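Local atomic coordinates of trehalose-6-phosphate phosphatase (Candida albicans, PDB entry 5DXF), a protein that belongs to glycosyltransferase family 20 and pairs two Rossmann-like alpha/beta domains in a GT-B arrangement. Residues H73-A76 with E82-L85; G225-V230 with Q513-T518; D309-E314 with Q448-S453. All coordinates share one frame; numbering follows the deposited sequence.

Interaction 1 (H73-A76 with E82-L85); sequences HFLA and ETHL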
ATOM      1  N   HIS A  73      -9.225  -6.859  -9.914  1.00 76.96           N
ATOM      2  CA  HIS A  73      -9.260  -7.391 -11.262  1.00 80.80           C
ATOM      3  C   HIS A  73      -9.498  -8.880 -11.237  1.00 82.49           C
ATOM      4  O   HIS A  73     -10.275  -9.408 -12.015  1.00 85.68           O
ATOM      5  CB  HIS A  73      -7.963  -7.108 -12.000  1.00 79.50           C
ATOM      6  CG  HIS A  73      -8.047  -7.376 -13.467  1.00 92.55           C
ATOM      7  ND1 HIS A  73      -9.013  -6.810 -14.271  1.00 98.13           N
ATOM      8  CD2 HIS A  73      -7.301  -8.162 -14.274  1.00 90.78           C
ATOM      9  CE1 HIS A  73      -8.855  -7.230 -15.510  1.00 94.34           C
ATOM     10  NE2 HIS A  73      -7.821  -8.051 -15.540  1.00 98.67           N
ATOM     11  N   PHE A  74      -8.853  -9.551 -10.302  1.00 80.78           N
ATOM     12  CA  PHE A  74      -8.968 -10.985 -10.194  1.00 78.76           C
ATOM     13  C   PHE A  74     -10.426 -11.285  -9.951  1.00 82.08           C
ATOM     14  O   PHE A  74     -10.968 -12.255 -10.459  1.00 84.15           O
ATOM     15  CB  PHE A  74      -8.128 -11.478  -9.026  1.00 70.26           C
ATOM     16  CG  PHE A  74      -8.202 -12.949  -8.812  1.00 73.83           C
ATOM     17  CD1 PHE A  74      -7.867 -13.819  -9.817  1.00 69.89           C
ATOM     18  CD2 PHE A  74      -8.611 -13.459  -7.601  1.00 75.08           C
ATOM     19  CE1 PHE A  74      -7.936 -15.179  -9.624  1.00 77.89           C
ATOM     20  CE2 PHE A  74      -8.688 -14.817  -7.397  1.00 77.77           C
ATOM     21  CZ  PHE A  74      -8.347 -15.681  -8.411  1.00 71.36           C
ATOM     22  N   LEU A  75     -11.054 -10.437  -9.157  1.00 81.77           N
ATOM     23  CA  LEU A  75     -12.469 -10.581  -8.848  1.00 84.83           C
ATOM     24  C   LEU A  75     -13.353 -10.330 -10.072  1.00 87.93           C
ATOM     25  O   LEU A  75     -14.355 -11.016 -10.276  1.00 91.59           O
ATOM     26  CB  LEU A  75     -12.854  -9.632  -7.718  1.00 87.88           C
ATOM     27  CG  LEU A  75     -12.350 -10.001  -6.323  1.00 87.94           C
ATOM     28  CD1 LEU A  75     -12.817  -8.983  -5.296  1.00 88.00           C
ATOM     29  CD2 LEU A  75     -12.820 -11.394  -5.948  1.00 80.95           C
ATOM     30  N   ALA A  76     -12.968  -9.351 -10.884  1.00 85.53           N
ATOM     31  CA  ALA A  76     -13.746  -8.945 -12.049  1.00 86.16           C
ATOM     32  C   ALA A  76     -13.823 -10.024 -13.127  1.00 88.49           C
ATOM     33  O   ALA A  76     -14.867 -10.204 -13.754  1.00 91.67           O
ATOM     34  CB  ALA A  76     -13.164  -7.672 -12.636  1.00 81.54           C
ATOM     35  N   GLU A  82     -19.529 -12.969 -10.078  1.00112.67           N
ATOM     36  CA  GLU A  82     -19.118 -11.729 -10.723  1.00115.99           C
ATOM     37  C   GLU A  82     -19.141 -10.594  -9.710  1.00116.35           C
ATOM     38  O   GLU A  82     -20.126 -10.401  -8.999  1.00103.27           O
ATOM     39  CB  GLU A  82     -20.021 -11.409 -11.915  1.00114.56           C
ATOM     40  CG  GLU A  82     -19.264 -11.016 -13.177  1.00109.70           C
ATOM     41  CD  GLU A  82     -18.397 -12.139 -13.708  1.00108.54           C
ATOM     42  OE1 GLU A  82     -18.784 -13.315 -13.545  1.00106.88           O
ATOM     43  OE2 GLU A  82     -17.325 -11.849 -14.282  1.00105.46           O
ATOM     44  N   THR A  83     -18.023  -9.885  -9.611  1.00109.96           N
ATOM     45  CA  THR A  83     -17.877  -8.810  -8.642  1.00102.98           C
ATOM     46  C   THR A  83     -18.509  -7.493  -9.065  1.00100.14           C
ATOM     47  O   THR A  83     -18.572  -7.167 -10.238  1.00 99.38           O
ATOM     48  CB  THR A  83     -16.404  -8.599  -8.256  1.00 99.50           C
ATOM     49  OG1 THR A  83     -15.917  -9.775  -7.605  1.00 93.19           O
ATOM     50  CG2 THR A  83     -16.258  -7.430  -7.310  1.00 91.38           C
ATOM     51  N   HIS A  84     -18.965  -6.742  -8.078  1.00102.05           N
ATOM     52  CA  HIS A  84     -19.512  -5.419  -8.284  1.00 98.77           C
ATOM     53  C   HIS A  84     -18.632  -4.501  -7.474  1.00 96.25           C
ATOM     54  O   HIS A  84     -18.196  -4.870  -6.397  1.00101.56           O
ATOM     55  CB  HIS A  84     -20.948  -5.353  -7.780  1.00 99.19           C
ATOM     56  CG  HIS A  84     -21.942  -5.992  -8.699  1.00104.06           C
ATOM     57  ND1 HIS A  84     -22.068  -7.357  -8.826  1.00107.61           N
ATOM     58  CD2 HIS A  84     -22.859  -5.451  -9.534  1.00100.38           C
ATOM     59  CE1 HIS A  84     -23.018  -7.629  -9.699  1.00101.07           C
ATOM     60  NE2 HIS A  84     -23.514  -6.490 -10.143  1.00100.36           N
ATOM     61  N   LEU A  85     -18.331  -3.323  -8.001  1.00 95.84           N
ATOM     62  CA  LEU A  85     -17.392  -2.428  -7.347  1.00 93.56           C
ATOM     63  C   LEU A  85     -18.060  -1.155  -6.859  1.00 94.38           C
ATOM     64  O   LEU A  85     -18.728  -0.464  -7.615  1.00 95.43           O
ATOM     65  CB  LEU A  85     -16.251  -2.082  -8.303  1.00 94.95           C
ATOM     66  CG  LEU A  85     -15.093  -1.280  -7.726  1.00 83.73           C
ATOM     67  CD1 LEU A  85     -14.722  -1.823  -6.363  1.00 77.73           C
ATOM     68  CD2 LEU A  85     -13.904  -1.319  -8.661  1.00 75.21           C
TER
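Leu75 and Thr83 meet where the helix of a beta-alpha-beta crossover hands the chain on to its second strand, in the first Rossmann-like domain of this GT-B fold. Strand 34-37, helix 66-76 and strand 84-88 form the unit, the two strands lying side by side and parallel. The short turn after the helix brings Thr83 back beside Ala76, with 5.4 Å between the CA atoms of Ala76 and Thr83. The Thr83 side chain faces the helix and crosses Leu75 at a slant, its CB 3.7 Å from Leu75 CB. OG1 of Thr83, held anti to the carbonyl carbon (chi1 -64°), makes most of the contact. It lies against the leucine side chain, 3.1 Å from Leu75 CB, and also donates a weak hydrogen bond of 3.3 Å to Leu75 O, a carbonyl of the last helical turn. CG2 of Thr83 adds only a marginal touch, 4.1 Å from CB of Leu75, and Thr83 also packs on Gln72 and Ile33. Leu75 also packs on Asn35 of the neighbouring strand and on Thr516 and Ile520 of helix 512-526, tying the crossover helix to the last helix of the chain. Glu82 approaches from the loop with its chain bent at chi2 (64°), and both Glu82 and Ala76 touch Thr132. That bend swings the carboxylate back to the helix end, putting OE2 of Glu82 beside the carbonyl O of Ala76, a meeting of two acceptors rather than a hydrogen bond.

Interaction 2 (G225-V230 with Q513-T518); sequences GFFLHV and QNWTST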
ATOM      1  N   GLY A 225     -16.843  -8.550   5.632  1.00 77.95           N
ATOM      2  CA  GLY A 225     -15.432  -8.612   5.957  1.00 76.81           C
ATOM      3  C   GLY A 225     -14.754  -7.268   5.781  1.00 74.82           C
ATOM      4  O   GLY A 225     -15.001  -6.567   4.812  1.00 71.46           O
ATOM      5  N   PHE A 226     -13.911  -6.893   6.732  1.00 65.12           N
ATOM      6  CA  PHE A 226     -13.158  -5.666   6.594  1.00 60.34           C
ATOM      7  C   PHE A 226     -11.660  -5.910   6.604  1.00 56.19           C
ATOM      8  O   PHE A 226     -11.138  -6.611   7.452  1.00 52.40           O
ATOM      9  CB  PHE A 226     -13.552  -4.661   7.670  1.00 60.96           C
ATOM     10  CG  PHE A 226     -12.916  -3.320   7.491  1.00 61.39           C
ATOM     11  CD1 PHE A 226     -13.587  -2.309   6.846  1.00 67.11           C
ATOM     12  CD2 PHE A 226     -11.638  -3.082   7.948  1.00 55.61           C
ATOM     13  CE1 PHE A 226     -13.002  -1.077   6.668  1.00 65.18           C
ATOM     14  CE2 PHE A 226     -11.045  -1.858   7.776  1.00 54.42           C
ATOM     15  CZ  PHE A 226     -11.730  -0.855   7.135  1.00 68.12           C
ATOM     16  N   PHE A 227     -10.971  -5.324   5.642  1.00 57.45           N
ATOM     17  CA  PHE A 227      -9.527  -5.400   5.612  1.00 56.98           C
ATOM     18  C   PHE A 227      -8.869  -4.029   5.699  1.00 57.08           C
ATOM     19  O   PHE A 227      -9.245  -3.105   5.005  1.00 59.20           O
ATOM     20  CB  PHE A 227      -9.043  -6.131   4.373  1.00 49.67           C
ATOM     21  CG  PHE A 227      -7.629  -6.572   4.470  1.00 45.50           C
ATOM     22  CD1 PHE A 227      -6.613  -5.731   4.115  1.00 47.28           C
ATOM     23  CD2 PHE A 227      -7.320  -7.817   4.941  1.00 51.13           C
ATOM     24  CE1 PHE A 227      -5.302  -6.125   4.218  1.00 48.08           C
ATOM     25  CE2 PHE A 227      -6.012  -8.228   5.043  1.00 54.17           C
ATOM     26  CZ  PHE A 227      -5.000  -7.378   4.678  1.00 49.42           C
ATOM     27  N   LEU A 228      -7.879  -3.915   6.564  1.00 52.71           N
ATOM     28  CA  LEU A 228      -7.146  -2.669   6.730  1.00 52.99           C
ATOM     29  C   LEU A 228      -5.788  -2.781   6.050  1.00 51.97           C
ATOM     30  O   LEU A 228      -4.961  -3.600   6.443  1.00 56.81           O
ATOM     31  CB  LEU A 228      -6.978  -2.335   8.212  1.00 53.17           C
ATOM     32  CG  LEU A 228      -6.542  -0.904   8.521  1.00 54.69           C
ATOM     33  CD1 LEU A 228      -7.674   0.061   8.207  1.00 54.60           C
ATOM     34  CD2 LEU A 228      -6.093  -0.767   9.967  1.00 54.05           C
ATOM     35  N   HIS A 229      -5.563  -1.968   5.022  1.00 50.51           N
ATOM     36  CA  HIS A 229      -4.301  -2.009   4.284  1.00 57.88           C
ATOM     37  C   HIS A 229      -3.227  -1.228   5.028  1.00 52.37           C
ATOM     38  O   HIS A 229      -2.042  -1.563   4.970  1.00 50.61           O
ATOM     39  CB  HIS A 229      -4.473  -1.449   2.867  1.00 54.60           C
ATOM     40  CG  HIS A 229      -5.346  -2.281   1.984  1.00 61.83           C
ATOM     41  ND1 HIS A 229      -4.836  -3.149   1.041  1.00 52.55           N
ATOM     42  CD2 HIS A 229      -6.693  -2.368   1.886  1.00 57.47           C
ATOM     43  CE1 HIS A 229      -5.831  -3.739   0.407  1.00 50.51           C
ATOM     44  NE2 HIS A 229      -6.969  -3.284   0.900  1.00 59.56           N
ATOM     45  N   VAL A 230      -3.653  -0.179   5.719  1.00 51.34           N
ATOM     46  CA  VAL A 230      -2.748   0.643   6.511  1.00 55.12           C
ATOM     47  C   VAL A 230      -2.516   0.027   7.892  1.00 51.18           C
ATOM     48  O   VAL A 230      -3.285  -0.841   8.312  1.00 51.53           O
ATOM     49  CB  VAL A 230      -3.306   2.081   6.663  1.00 51.64           C
ATOM     50  CG1 VAL A 230      -3.188   2.821   5.346  1.00 48.86           C
ATOM     51  CG2 VAL A 230      -4.755   2.054   7.139  1.00 46.66           C
ATOM     52  N   GLN A 513      -4.059 -13.364  -5.943  1.00 58.96           N
ATOM     53  CA  GLN A 513      -5.190 -14.266  -6.184  1.00 57.94           C
ATOM     54  C   GLN A 513      -5.458 -15.209  -5.006  1.00 60.21           C
ATOM     55  O   GLN A 513      -6.597 -15.329  -4.524  1.00 57.84           O
ATOM     56  CB  GLN A 513      -4.963 -15.072  -7.474  1.00 58.41           C
ATOM     57  CG  GLN A 513      -4.822 -14.212  -8.735  1.00 58.65           C
ATOM     58  CD  GLN A 513      -3.392 -13.747  -8.978  1.00 57.57           C
ATOM     59  OE1 GLN A 513      -2.514 -13.930  -8.134  1.00 55.43           O
ATOM     60  NE2 GLN A 513      -3.154 -13.154 -10.142  1.00 61.00           N
ATOM     61  N   ASN A 514      -4.404 -15.848  -4.518  1.00 60.03           N
ATOM     62  CA  ASN A 514      -4.552 -16.775  -3.413  1.00 63.61           C
ATOM     63  C   ASN A 514      -4.898 -16.041  -2.123  1.00 64.14           C
ATOM     64  O   ASN A 514      -5.574 -16.595  -1.261  1.00 62.07           O
ATOM     65  CB  ASN A 514      -3.280 -17.618  -3.226  1.00 62.01           C
ATOM     66  CG  ASN A 514      -3.361 -18.537  -2.015  1.00 74.56           C
ATOM     67  OD1 ASN A 514      -2.762 -18.262  -0.977  1.00 82.54           O
ATOM     68  ND2 ASN A 514      -4.108 -19.631  -2.145  1.00 69.68           N
ATOM     69  N   TRP A 515      -4.330 -14.856  -1.935  1.00 64.87           N
ATOM     70  CA  TRP A 515      -4.634 -14.060  -0.759  1.00 53.30           C
ATOM     71  C   TRP A 515      -6.083 -13.657  -0.802  1.00 57.17           C
ATOM     72  O   TRP A 515      -6.800 -13.759   0.177  1.00 56.48           O
ATOM     73  CB  TRP A 515      -3.734 -12.825  -0.704  1.00 53.59           C
ATOM     74  CG  TRP A 515      -4.155 -11.766   0.277  1.00 56.77           C
ATOM     75  CD1 TRP A 515      -3.708 -11.609   1.544  1.00 56.67           C
ATOM     76  CD2 TRP A 515      -5.090 -10.710   0.056  1.00 53.87           C
ATOM     77  NE1 TRP A 515      -4.307 -10.536   2.132  1.00 52.54           N
ATOM     78  CE2 TRP A 515      -5.161  -9.963   1.235  1.00 56.64           C
ATOM     79  CE3 TRP A 515      -5.873 -10.325  -1.028  1.00 52.00           C
ATOM     80  CZ2 TRP A 515      -5.983  -8.857   1.362  1.00 58.39           C
ATOM     81  CZ3 TRP A 515      -6.683  -9.238  -0.902  1.00 53.54           C
ATOM     82  CH2 TRP A 515      -6.735  -8.510   0.280  1.00 60.19           C
ATOM     83  N   THR A 516      -6.527 -13.218  -1.964  1.00 55.14           N
ATOM     84  CA  THR A 516      -7.905 -12.804  -2.104  1.00 64.96           C
ATOM     85  C   THR A 516      -8.867 -13.977  -1.928  1.00 63.30           C
ATOM     86  O   THR A 516      -9.893 -13.855  -1.282  1.00 68.88           O
ATOM     87  CB  THR A 516      -8.155 -11.927  -3.362  1.00 20.00           C
ATOM     88  OG1 THR A 516      -9.372 -12.309  -4.005  1.00 20.00           O
ATOM     89  CG2 THR A 516      -6.997 -11.986  -4.350  1.00 20.00           C
ATOM     90  N   SER A 517      -8.522 -15.126  -2.486  1.00 60.06           N
ATOM     91  CA  SER A 517      -9.342 -16.314  -2.305  1.00 67.45           C
ATOM     92  C   SER A 517      -9.413 -16.808  -0.861  1.00 62.66           C
ATOM     93  O   SER A 517     -10.482 -17.072  -0.346  1.00 56.03           O
ATOM     94  CB  SER A 517      -8.815 -17.426  -3.213  1.00 65.07           C
ATOM     95  OG  SER A 517      -9.224 -18.705  -2.778  1.00 72.43           O
ATOM     96  N   THR A 518      -8.264 -16.880  -0.214  1.00 57.33           N
ATOM     97  CA  THR A 518      -8.142 -17.247   1.193  1.00 57.29           C
ATOM     98  C   THR A 518      -8.990 -16.355   2.095  1.00 65.02           C
ATOM     99  O   THR A 518      -9.679 -16.852   2.985  1.00 59.63           O
ATOM    100  CB  THR A 518      -6.677 -17.181   1.676  1.00 62.64           C
ATOM    101  OG1 THR A 518      -5.838 -17.918   0.777  1.00 65.30           O
ATOM    102  CG2 THR A 518      -6.549 -17.759   3.078  1.00 56.74           C
TER
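Phe227 and Trp515 join the parallel part of the mixed sheet in the first Rossmann-like domain, through strand 223-227, to helix 512-526, the last helix of the chain, which returns to this domain as is usual in GT-B proteins. The aromatic contact is a T-shaped stack. Trp515 presents the edge of its indole to one face of Phe227, the phenyl plane and the six-membered indole ring standing at 86° with centroids 5.2 Å apart. CZ2 of Trp515 sits over the middle of the phenyl ring, 3.7 Å from Phe227 CE2 and 4.0 Å from Phe227 CE1. Both side chains run anti to their backbone N atoms (chi1 -164° for Phe227, 167° for Trp515), which stretches each across the gap between strand and helix, where the closest CA atoms, those of Phe227 and Thr516, are 10.8 Å apart. Trp202 of the adjacent strand touches both side chains, its ring meeting that of Trp515.

Polar bonds fix the groups from outside the stack. The indole N-H is taken by the carbonyl of Leu297, which helps to fix the rotation of the buried ring, while His229 pairs through NE2 with ND1 of His204 and through its backbone N with Asp205. Just along the chain, CD1 of Phe227 stands 4.0 Å above the centre of the His229 imidazole.

Interaction 3 (D309-E314 with Q448-S453); sequences DAFSSE and QKYNNS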
ATOM      1  N   ASP A 309       5.113  -9.073 -17.587  1.00 70.11           N
ATOM      2  CA  ASP A 309       5.435  -7.738 -18.058  1.00 60.61           C
ATOM      3  C   ASP A 309       6.905  -7.450 -17.909  1.00 56.01           C
ATOM      4  O   ASP A 309       7.513  -6.835 -18.752  1.00 62.74           O
ATOM      5  CB  ASP A 309       4.596  -6.701 -17.332  1.00 60.77           C
ATOM      6  CG  ASP A 309       3.126  -6.880 -17.570  1.00 63.99           C
ATOM      7  OD1 ASP A 309       2.738  -7.892 -18.158  1.00 72.02           O
ATOM      8  OD2 ASP A 309       2.343  -6.009 -17.169  1.00 71.18           O
ATOM      9  N   ALA A 310       7.478  -7.907 -16.820  1.00 52.94           N
ATOM     10  CA  ALA A 310       8.881  -7.690 -16.582  1.00 58.96           C
ATOM     11  C   ALA A 310       9.709  -8.351 -17.658  1.00 59.74           C
ATOM     12  O   ALA A 310      10.713  -7.822 -18.095  1.00 56.84           O
ATOM     13  CB  ALA A 310       9.266  -8.241 -15.225  1.00 57.36           C
ATOM     14  N   PHE A 311       9.302  -9.538 -18.071  1.00 64.06           N
ATOM     15  CA  PHE A 311      10.174 -10.323 -18.944  1.00 74.19           C
ATOM     16  C   PHE A 311       9.637 -10.594 -20.355  1.00 73.15           C
ATOM     17  O   PHE A 311      10.289 -11.284 -21.137  1.00 71.20           O
ATOM     18  CB  PHE A 311      10.509 -11.649 -18.258  1.00 65.99           C
ATOM     19  CG  PHE A 311      11.191 -11.478 -16.930  1.00 60.66           C
ATOM     20  CD1 PHE A 311      12.490 -11.002 -16.862  1.00 55.38           C
ATOM     21  CD2 PHE A 311      10.533 -11.783 -15.751  1.00 61.99           C
ATOM     22  CE1 PHE A 311      13.121 -10.836 -15.644  1.00 53.36           C
ATOM     23  CE2 PHE A 311      11.160 -11.623 -14.527  1.00 59.26           C
ATOM     24  CZ  PHE A 311      12.456 -11.149 -14.475  1.00 55.69           C
ATOM     25  N   SER A 312       8.472 -10.053 -20.696  1.00 79.98           N
ATOM     26  CA  SER A 312       7.934 -10.261 -22.042  1.00 86.33           C
ATOM     27  C   SER A 312       8.653  -9.408 -23.081  1.00100.10           C
ATOM     28  O   SER A 312       9.040  -8.269 -22.810  1.00 87.77           O
ATOM     29  CB  SER A 312       6.434  -9.964 -22.089  1.00 79.89           C
ATOM     30  OG  SER A 312       5.919 -10.170 -23.393  1.00 80.60           O
ATOM     31  N   SER A 313       8.825  -9.969 -24.274  1.00110.80           N
ATOM     32  CA  SER A 313       9.489  -9.279 -25.371  1.00109.86           C
ATOM     33  C   SER A 313       8.569  -8.235 -25.989  1.00105.35           C
ATOM     34  O   SER A 313       9.012  -7.162 -26.398  1.00 98.88           O
ATOM     35  CB  SER A 313       9.941 -10.287 -26.430  1.00105.38           C
ATOM     36  OG  SER A 313       8.913 -11.220 -26.705  1.00107.73           O
ATOM     37  N   GLU A 314       7.283  -8.564 -26.043  1.00104.46           N
ATOM     38  CA  GLU A 314       6.271  -7.699 -26.637  1.00105.73           C
ATOM     39  C   GLU A 314       6.214  -6.308 -26.011  1.00100.43           C
ATOM     40  O   GLU A 314       6.106  -5.310 -26.725  1.00100.44           O
ATOM     41  CB  GLU A 314       4.892  -8.359 -26.532  1.00108.07           C
ATOM     42  CG  GLU A 314       4.723  -9.595 -27.397  1.00102.36           C
ATOM     43  CD  GLU A 314       4.766  -9.278 -28.879  1.00107.28           C
ATOM     44  OE1 GLU A 314       3.918  -8.488 -29.347  1.00105.99           O
ATOM     45  OE2 GLU A 314       5.649  -9.818 -29.578  1.00120.32           O
ATOM     46  N   GLN A 448      14.036  -9.703 -10.009  1.00 52.49           N
ATOM     47  CA  GLN A 448      15.428 -10.102  -9.838  1.00 54.68           C
ATOM     48  C   GLN A 448      15.657 -11.606  -9.864  1.00 54.17           C
ATOM     49  O   GLN A 448      16.742 -12.059  -9.517  1.00 47.96           O
ATOM     50  CB  GLN A 448      15.977  -9.543  -8.523  1.00 53.44           C
ATOM     51  CG  GLN A 448      16.180  -8.050  -8.539  1.00 52.35           C
ATOM     52  CD  GLN A 448      17.129  -7.605  -9.630  1.00 59.36           C
ATOM     53  OE1 GLN A 448      18.072  -8.315  -9.975  1.00 57.30           O
ATOM     54  NE2 GLN A 448      16.885  -6.423 -10.181  1.00 51.40           N
ATOM     55  N   LYS A 449      14.659 -12.384 -10.273  1.00 53.89           N
ATOM     56  CA  LYS A 449      14.791 -13.840 -10.218  1.00 61.52           C
ATOM     57  C   LYS A 449      15.937 -14.348 -11.093  1.00 61.82           C
ATOM     58  O   LYS A 449      16.608 -15.315 -10.737  1.00 57.70           O
ATOM     59  CB  LYS A 449      13.476 -14.530 -10.617  1.00 62.07           C
ATOM     60  CG  LYS A 449      13.326 -14.832 -12.101  1.00 55.19           C
ATOM     61  CD  LYS A 449      11.925 -15.330 -12.441  1.00 60.56           C
ATOM     62  CE  LYS A 449      11.855 -16.853 -12.562  1.00 63.83           C
ATOM     63  NZ  LYS A 449      10.554 -17.316 -13.141  1.00 60.80           N
ATOM     64  N   TYR A 450      16.180 -13.695 -12.223  1.00 55.19           N
ATOM     65  CA  TYR A 450      17.251 -14.131 -13.106  1.00 48.26           C
ATOM     66  C   TYR A 450      18.543 -13.389 -12.791  1.00 55.40           C
ATOM     67  O   TYR A 450      19.636 -13.937 -12.927  1.00 59.92           O
ATOM     68  CB  TYR A 450      16.855 -13.927 -14.572  1.00 51.84           C
ATOM     69  CG  TYR A 450      15.595 -14.659 -14.975  1.00 58.92           C
ATOM     70  CD1 TYR A 450      14.526 -13.979 -15.541  1.00 54.13           C
ATOM     71  CD2 TYR A 450      15.472 -16.030 -14.788  1.00 56.10           C
ATOM     72  CE1 TYR A 450      13.370 -14.644 -15.919  1.00 62.70           C
ATOM     73  CE2 TYR A 450      14.320 -16.704 -15.160  1.00 50.53           C
ATOM     74  CZ  TYR A 450      13.273 -16.006 -15.724  1.00 55.70           C
ATOM     75  OH  TYR A 450      12.128 -16.674 -16.094  1.00 68.15           O
ATOM     76  N   ASN A 451      18.410 -12.147 -12.345  1.00 55.48           N
ATOM     77  CA  ASN A 451      19.568 -11.304 -12.095  1.00 55.22           C
ATOM     78  C   ASN A 451      20.112 -11.419 -10.668  1.00 55.04           C
ATOM     79  O   ASN A 451      21.310 -11.238 -10.438  1.00 51.98           O
ATOM     80  CB  ASN A 451      19.216  -9.843 -12.416  1.00 56.52           C
ATOM     81  CG  ASN A 451      20.432  -8.951 -12.443  1.00 57.19           C
ATOM     82  OD1 ASN A 451      20.373  -7.784 -12.068  1.00 60.14           O
ATOM     83  ND2 ASN A 451      21.555  -9.506 -12.889  1.00 60.19           N
ATOM     84  N   ASN A 452      19.225 -11.722  -9.725  1.00 49.75           N
ATOM     85  CA  ASN A 452      19.591 -11.996  -8.330  1.00 57.15           C
ATOM     86  C   ASN A 452      20.228 -10.835  -7.573  1.00 55.96           C
ATOM     87  O   ASN A 452      21.161 -11.038  -6.800  1.00 53.60           O
ATOM     88  CB  ASN A 452      20.537 -13.204  -8.248  1.00 58.84           C
ATOM     89  CG  ASN A 452      19.959 -14.449  -8.887  1.00 61.16           C
ATOM     90  OD1 ASN A 452      18.946 -14.984  -8.435  1.00 65.18           O
ATOM     91  ND2 ASN A 452      20.618 -14.933  -9.932  1.00 61.16           N
ATOM     92  N   SER A 453      19.725  -9.623  -7.774  1.00 54.23           N
ATOM     93  CA  SER A 453      20.226  -8.483  -7.012  1.00 54.09           C
ATOM     94  C   SER A 453      19.598  -8.433  -5.615  1.00 45.48           C
ATOM     95  O   SER A 453      18.412  -8.729  -5.449  1.00 40.34           O
ATOM     96  CB  SER A 453      19.972  -7.175  -7.764  1.00 56.96           C
ATOM     97  OG  SER A 453      20.865  -7.043  -8.858  1.00 64.20           O
TER
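Phe311 offers a ring face to the edge of Tyr450 in a T-shaped stack, the planes inclined at 71° and the centroids of the Phe311 and Tyr450 rings 4.8 Å apart. CE1 of Tyr450 hangs over the centre of the phenyl ring, while CD1 of Tyr450 comes nearest to Phe311 CE1. Phe311 CG lies anti to its carbonyl carbon (chi1 -59°), which carries the ring out toward the loop. On the opposite phenyl face, CB of Ala310 lies 3.8 Å above the Phe311 plane, toward its rim. Lys449 backs the pair, its CG 3.5 Å over the centre of one Tyr450 face and its CD 4.3 Å from Phe311 CE2. The contact lies at the surface, where the end of helix 303-311 meets the loop between helix 439-447 and strand 455-458 of the second Rossmann-like domain. Lys449 NZ forms a salt bridge with Glu307 and a hydrogen bond with Tyr504 OH; its bond to Tyr450 OH is weak. Gln448 braces the loop: its OE1 receives Ser453 N at 3.0 Å from above the carbonyl plane (38° out of it). Its NE2 bonds to the backbone O of Arg423, and the guanidinium of Arg423 reaches Ala310 O through NH1.

Interactions 1 and 2 are neighbours, their centres 14 Å apart, and helix 512-526 connects them. Phe74, one residue before Leu75, packs on Gln513 and Thr516, and Leu75 itself rests on Thr516; both contacts reach the same sheet. Interaction 3 stands apart in the other half of the GT-B fold, its centre 28 Å from that of interaction 1 and 27 Å from that of interaction 2, with nearest atoms about 10 and 11 Å away. In sequence, both segments of interaction 3 fall between 225-230 and 513-518: the chain leaves the first domain, makes the second, and returns to close interaction 2.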